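Local structure of arginine decarboxylase (Campylobacter jejuni subsp. jejuni, 3NZP) at residues V35-D40 with Y545-I550; L48-H53 with P533-I538. The protein probably catalyses the pyridoxal-phosphate-dependent decarboxylation of arginine to agmatine, a step of polyamine and spermidine biosynthesis. All blocks are in the same frame, centred on the assembly; numbering follows the deposited sequence.

Interaction 1. Residues V35-D40 with Y545-I550; sequences VKELRD and YEVEGI. With SO4 (sulfate ion), chain G.
Two torsions set up the meeting of Glu37 and Tyr545: on the helix, Glu37 carries CG anti to its nitrogen (chi1 -167°) and runs on extended, while on the strand Tyr545 takes the crowded position, its CG lodged between backbone N and carbonyl carbon (chi1 72°). The two side chains run alongside, heading opposite ways, and the phenol OH gives a weak hydrogen bond to the carboxylate, 2.8 Å from Tyr545 OH to Glu37 OE1. Carboxylate and ring are turned 32° apart, and the oxygen comes to the ring obliquely.

Two residues farther along the strand, at Val547, the contact becomes apolar. A single methyl, Leu38 CD2, lies 3.8 Å from Val547 CG1 and equally 3.8 Å from Ile550 CD1, so that one leucine branch bridges two strand residues. Leu38 itself is buried, packing also on the adjoining strands 534-540 and 47-50. The axes of helix segment 35-40 and strand segment 545-550 come within 10.1 Å of each other.

Arg39 turns to another partner. Its NH2 makes a weak hydrogen bond of 2.6 Å to O3 of a sulfate, probably from the crystallisation liquor, which Gly45 N also binds.

Chemically, the contact is mixed: at its partly exposed margin the phenol-carboxylate pair adds a polar tie that is weak, which leaves the apolar packing of the leucine methyl against Val547 and Ile550 as the main link between helix and strand.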
# COMPACT_ATOMS: atom_id res chain seq x y z
N VAL B 35 -12.35 20.79 14.86
CA VAL B 35 -11.02 20.98 14.29
C VAL B 35 -10.39 22.24 14.87
O VAL B 35 -9.31 22.18 15.46
CB VAL B 35 -11.06 21.11 12.75
CG1 VAL B 35 -9.66 21.39 12.22
CG2 VAL B 35 -11.59 19.83 12.15
N LYS B 36 -11.07 23.37 14.70
CA LYS B 36 -10.58 24.65 15.20
C LYS B 36 -10.09 24.56 16.65
O LYS B 36 -9.00 25.02 16.97
CB LYS B 36 -11.67 25.71 15.11
CG LYS B 36 -11.84 26.33 13.73
CD LYS B 36 -12.87 27.45 13.80
CE LYS B 36 -12.87 28.33 12.55
NZ LYS B 36 -13.25 27.61 11.30
N GLU B 37 -10.91 23.95 17.51
CA GLU B 37 -10.55 23.81 18.92
C GLU B 37 -9.23 23.07 19.05
O GLU B 37 -8.33 23.51 19.78
CB GLU B 37 -11.63 23.04 19.68
CG GLU B 37 -11.46 23.15 21.18
CD GLU B 37 -12.34 22.19 21.96
OE1 GLU B 37 -13.54 22.07 21.64
OE2 GLU B 37 -11.83 21.57 22.92
N LEU B 38 -9.11 21.94 18.36
CA LEU B 38 -7.88 21.15 18.39
C LEU B 38 -6.70 21.97 17.89
O LEU B 38 -5.60 21.86 18.41
CB LEU B 38 -8.04 19.87 17.56
CG LEU B 38 -8.56 18.64 18.31
CD1 LEU B 38 -8.98 17.57 17.31
CD2 LEU B 38 -7.49 18.11 19.25
N ARG B 39 -6.93 22.80 16.87
CA ARG B 39 -5.85 23.63 16.36
C ARG B 39 -5.47 24.65 17.41
O ARG B 39 -4.30 24.98 17.55
CB ARG B 39 -6.26 24.34 15.08
CG ARG B 39 -6.98 23.46 14.12
CD ARG B 39 -6.98 24.06 12.74
NE ARG B 39 -5.71 23.80 12.07
CZ ARG B 39 -5.00 24.72 11.44
NH1 ARG B 39 -5.43 25.98 11.40
NH2 ARG B 39 -3.86 24.38 10.84
N ASP B 40 -6.46 25.14 18.15
CA ASP B 40 -6.17 26.13 19.18
C ASP B 40 -5.36 25.52 20.29
O ASP B 40 -4.60 26.23 20.97
CB ASP B 40 -7.45 26.72 19.78
CG ASP B 40 -8.28 27.46 18.75
OD1 ASP B 40 -7.77 27.73 17.64
OD2 ASP B 40 -9.46 27.78 19.07
N TYR B 545 -19.94 18.24 22.74
CA TYR B 545 -18.89 17.28 22.39
C TYR B 545 -17.68 17.49 23.27
O TYR B 545 -17.49 18.56 23.82
CB TYR B 545 -18.50 17.42 20.93
CG TYR B 545 -17.70 18.66 20.62
CD1 TYR B 545 -16.32 18.67 20.74
CD2 TYR B 545 -18.33 19.82 20.18
CE1 TYR B 545 -15.57 19.79 20.42
CE2 TYR B 545 -17.60 20.95 19.85
CZ TYR B 545 -16.22 20.93 19.97
OH TYR B 545 -15.49 22.04 19.62
N GLU B 546 -16.84 16.47 23.40
CA GLU B 546 -15.66 16.61 24.23
C GLU B 546 -14.45 15.87 23.65
O GLU B 546 -14.44 14.64 23.55
CB GLU B 546 -15.96 16.11 25.64
CG GLU B 546 -14.74 15.88 26.51
CD GLU B 546 -15.09 15.32 27.87
OE1 GLU B 546 -14.17 14.79 28.55
OE2 GLU B 546 -16.27 15.40 28.27
N VAL B 547 -13.44 16.64 23.25
CA VAL B 547 -12.23 16.06 22.69
C VAL B 547 -11.55 15.22 23.76
O VAL B 547 -11.59 15.58 24.93
CB VAL B 547 -11.25 17.16 22.22
CG1 VAL B 547 -9.99 16.53 21.66
CG2 VAL B 547 -11.93 18.02 21.16
N GLU B 548 -10.95 14.12 23.36
CA GLU B 548 -10.26 13.26 24.31
C GLU B 548 -9.46 12.16 23.63
O GLU B 548 -9.72 11.82 22.48
CB GLU B 548 -11.26 12.64 25.28
CG GLU B 548 -12.40 11.91 24.62
CD GLU B 548 -13.48 11.56 25.61
OE1 GLU B 548 -14.21 12.49 26.06
OE2 GLU B 548 -13.60 10.36 25.96
N GLY B 549 -8.48 11.61 24.33
CA GLY B 549 -7.67 10.55 23.74
C GLY B 549 -6.92 10.99 22.50
O GLY B 549 -7.00 10.36 21.44
N ILE B 550 -6.19 12.08 22.63
CA ILE B 550 -5.41 12.62 21.54
C ILE B 550 -4.08 11.87 21.41
O ILE B 550 -3.49 11.46 22.40
CB ILE B 550 -5.13 14.12 21.79
CG1 ILE B 550 -6.46 14.84 22.01
CG2 ILE B 550 -4.38 14.73 20.64
CD1 ILE B 550 -6.31 16.31 22.35
S SO4 G . -1.05 23.81 9.21
O1 SO4 G . -1.40 24.42 7.91
O2 SO4 G . 0.24 23.10 9.09
O3 SO4 G . -2.09 22.85 9.62
O4 SO4 G . -0.94 24.87 10.23

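Interaction 2. Residues L48-H53 with P533-I538; sequences LLRFPH and PTEAII
A parallel pairing of neighbouring strands in the mixed beta-sheet joins an early part of the chain to a late one: strand 47-50 lies beside strand 534-540, and the residues after Arg50 turn straight into helix 52-72, with Phe51 at its N-cap position. Leu48 pairs with Glu535, Leu49 with Ala536 and Arg50 with Ile537. Four backbone hydrogen bonds stitch the edges: Leu48 N to Thr534 O (2.8 Å), Ala536 N to Leu48 O (3.0 Å), Arg50 N to Ala536 O (2.9 Å) and Ile538 N to Arg50 O (2.8 Å). Leu48 and Arg50 therefore use both N and O toward the same neighbour, whereas Leu49 and Phe51 bond on their other side to strand 330-341 and His329.

On the face bearing Leu48 and Arg50, the arginine forms a salt bridge with Glu535. Arg50 NE meets OE2 of Glu535 at 2.8 Å, within the guanidinium plane but from above the carboxylate, since the two flat groups stand 68° apart; a weak bond from NH2 to OE1 of Glu535 supports it. Glu535 reaches there with CG between N and carbonyl carbon (chi1 74°) and an extended chain. NH1 of Arg50 goes instead to Glu521 and His329, so this buried cation is shared between two carboxylates that probably favour its charge. Ile537 extends from this face too, and Pro52 CG touches its CG2 at 3.5 Å, the two side chains crossing nearly at right angles.

The opposite face is apolar. Leu49 CD2 packs 4.0 Å from Ala536 CB, and beyond it Phe51 CE1 lies 3.5 Å from Ile538 CB.

Such a mixed sheet, set beside a separate PLP-binding TIM barrel, is typical of the class-II Orn/Lys/Arg decarboxylase fold.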
# COMPACT_ATOMS: atom_id res chain seq x y z
N LEU B 48 -6.87 12.96 12.19
CA LEU B 48 -7.85 11.91 12.01
C LEU B 48 -8.78 11.95 13.22
O LEU B 48 -8.32 11.84 14.35
CB LEU B 48 -7.17 10.56 11.93
CG LEU B 48 -8.15 9.39 11.82
CD1 LEU B 48 -8.87 9.48 10.49
CD2 LEU B 48 -7.41 8.06 11.95
N LEU B 49 -10.08 12.12 12.99
CA LEU B 49 -11.04 12.16 14.09
C LEU B 49 -11.85 10.88 14.15
O LEU B 49 -12.27 10.35 13.12
CB LEU B 49 -12.00 13.34 13.93
CG LEU B 49 -11.29 14.69 13.88
CD1 LEU B 49 -12.30 15.83 13.80
CD2 LEU B 49 -10.44 14.83 15.13
N ARG B 50 -12.05 10.36 15.36
CA ARG B 50 -12.83 9.15 15.56
C ARG B 50 -14.07 9.52 16.36
O ARG B 50 -13.99 10.18 17.40
CB ARG B 50 -12.04 8.10 16.34
CG ARG B 50 -10.90 7.46 15.60
CD ARG B 50 -10.29 6.34 16.45
NE ARG B 50 -8.88 6.11 16.13
CZ ARG B 50 -8.43 5.66 14.96
NH1 ARG B 50 -9.28 5.39 13.98
NH2 ARG B 50 -7.12 5.50 14.78
N PHE B 51 -15.23 9.08 15.86
CA PHE B 51 -16.50 9.35 16.52
C PHE B 51 -17.12 8.04 17.01
O PHE B 51 -17.85 7.37 16.28
CB PHE B 51 -17.44 10.05 15.55
CG PHE B 51 -17.00 11.43 15.17
CD1 PHE B 51 -17.20 12.49 16.05
CD2 PHE B 51 -16.38 11.67 13.94
CE1 PHE B 51 -16.80 13.77 15.71
CE2 PHE B 51 -15.98 12.95 13.59
CZ PHE B 51 -16.19 14.01 14.47
N PRO B 52 -16.84 7.67 18.27
CA PRO B 52 -17.37 6.44 18.84
C PRO B 52 -18.87 6.29 18.60
O PRO B 52 -19.35 5.19 18.33
CB PRO B 52 -17.05 6.58 20.32
CG PRO B 52 -15.81 7.39 20.32
CD PRO B 52 -16.11 8.44 19.29
N HIS B 53 -19.61 7.39 18.68
CA HIS B 53 -21.05 7.33 18.46
C HIS B 53 -21.41 6.64 17.15
O HIS B 53 -22.33 5.82 17.09
CB HIS B 53 -21.66 8.73 18.49
CG HIS B 53 -23.05 8.79 17.95
ND1 HIS B 53 -23.35 9.35 16.72
CD2 HIS B 53 -24.23 8.33 18.44
CE1 HIS B 53 -24.64 9.23 16.48
NE2 HIS B 53 -25.20 8.61 17.51
N PRO B 533 -1.05 10.78 11.04
CA PRO B 533 -1.39 12.12 11.52
C PRO B 533 -1.95 12.09 12.94
O PRO B 533 -2.27 11.03 13.46
CB PRO B 533 -2.42 12.60 10.49
CG PRO B 533 -3.08 11.35 10.05
CD PRO B 533 -1.92 10.39 9.92
N THR B 534 -2.04 13.25 13.57
CA THR B 534 -2.57 13.29 14.92
C THR B 534 -4.02 12.80 14.89
O THR B 534 -4.78 13.16 14.01
CB THR B 534 -2.55 14.70 15.49
OG1 THR B 534 -1.19 15.12 15.66
CG2 THR B 534 -3.26 14.75 16.81
N GLU B 535 -4.39 11.96 15.85
CA GLU B 535 -5.76 11.48 15.89
C GLU B 535 -6.38 11.83 17.23
O GLU B 535 -5.68 11.93 18.24
CB GLU B 535 -5.82 9.97 15.67
CG GLU B 535 -5.36 9.13 16.85
CD GLU B 535 -5.59 7.63 16.61
OE1 GLU B 535 -4.90 7.05 15.72
OE2 GLU B 535 -6.47 7.04 17.30
N ALA B 536 -7.69 12.04 17.23
CA ALA B 536 -8.39 12.39 18.46
C ALA B 536 -9.74 11.71 18.47
O ALA B 536 -10.35 11.54 17.42
CB ALA B 536 -8.56 13.91 18.53
N ILE B 537 -10.20 11.33 19.66
CA ILE B 537 -11.49 10.67 19.81
C ILE B 537 -12.53 11.66 20.32
O ILE B 537 -12.41 12.15 21.44
CB ILE B 537 -11.38 9.53 20.80
CG1 ILE B 537 -10.31 8.56 20.30
CG2 ILE B 537 -12.75 8.86 20.99
CD1 ILE B 537 -9.97 7.49 21.29
N ILE B 538 -13.55 11.93 19.51
CA ILE B 538 -14.58 12.89 19.89
C ILE B 538 -15.83 12.25 20.48
O ILE B 538 -16.51 11.47 19.82
CB ILE B 538 -15.00 13.75 18.68
CG1 ILE B 538 -13.76 14.31 18.00
CG2 ILE B 538 -15.87 14.89 19.14
CD1 ILE B 538 -12.80 14.97 18.95

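The two interactions lie with their centres about 9 Å apart and converge on one mixed sheet. Helix 31-40 and strand 47-50 follow one another near the start of the chain, just as strands 534-540 and 545-551 do late in the chain; the outer pairing of interaction 1 therefore encloses that of interaction 2 along the sequence. Strand 534-540 is the common neighbour: interaction 2 joins it to strand 47-50, while antiparallel strand 545-551 continues the sheet, with Ile537 N probably bonded to Glu548 O. Leu38 CD1 packs against both Leu49 and Ala536, so helix 31-40 covers the sheet across the joint, joining an early and a late part of the chain.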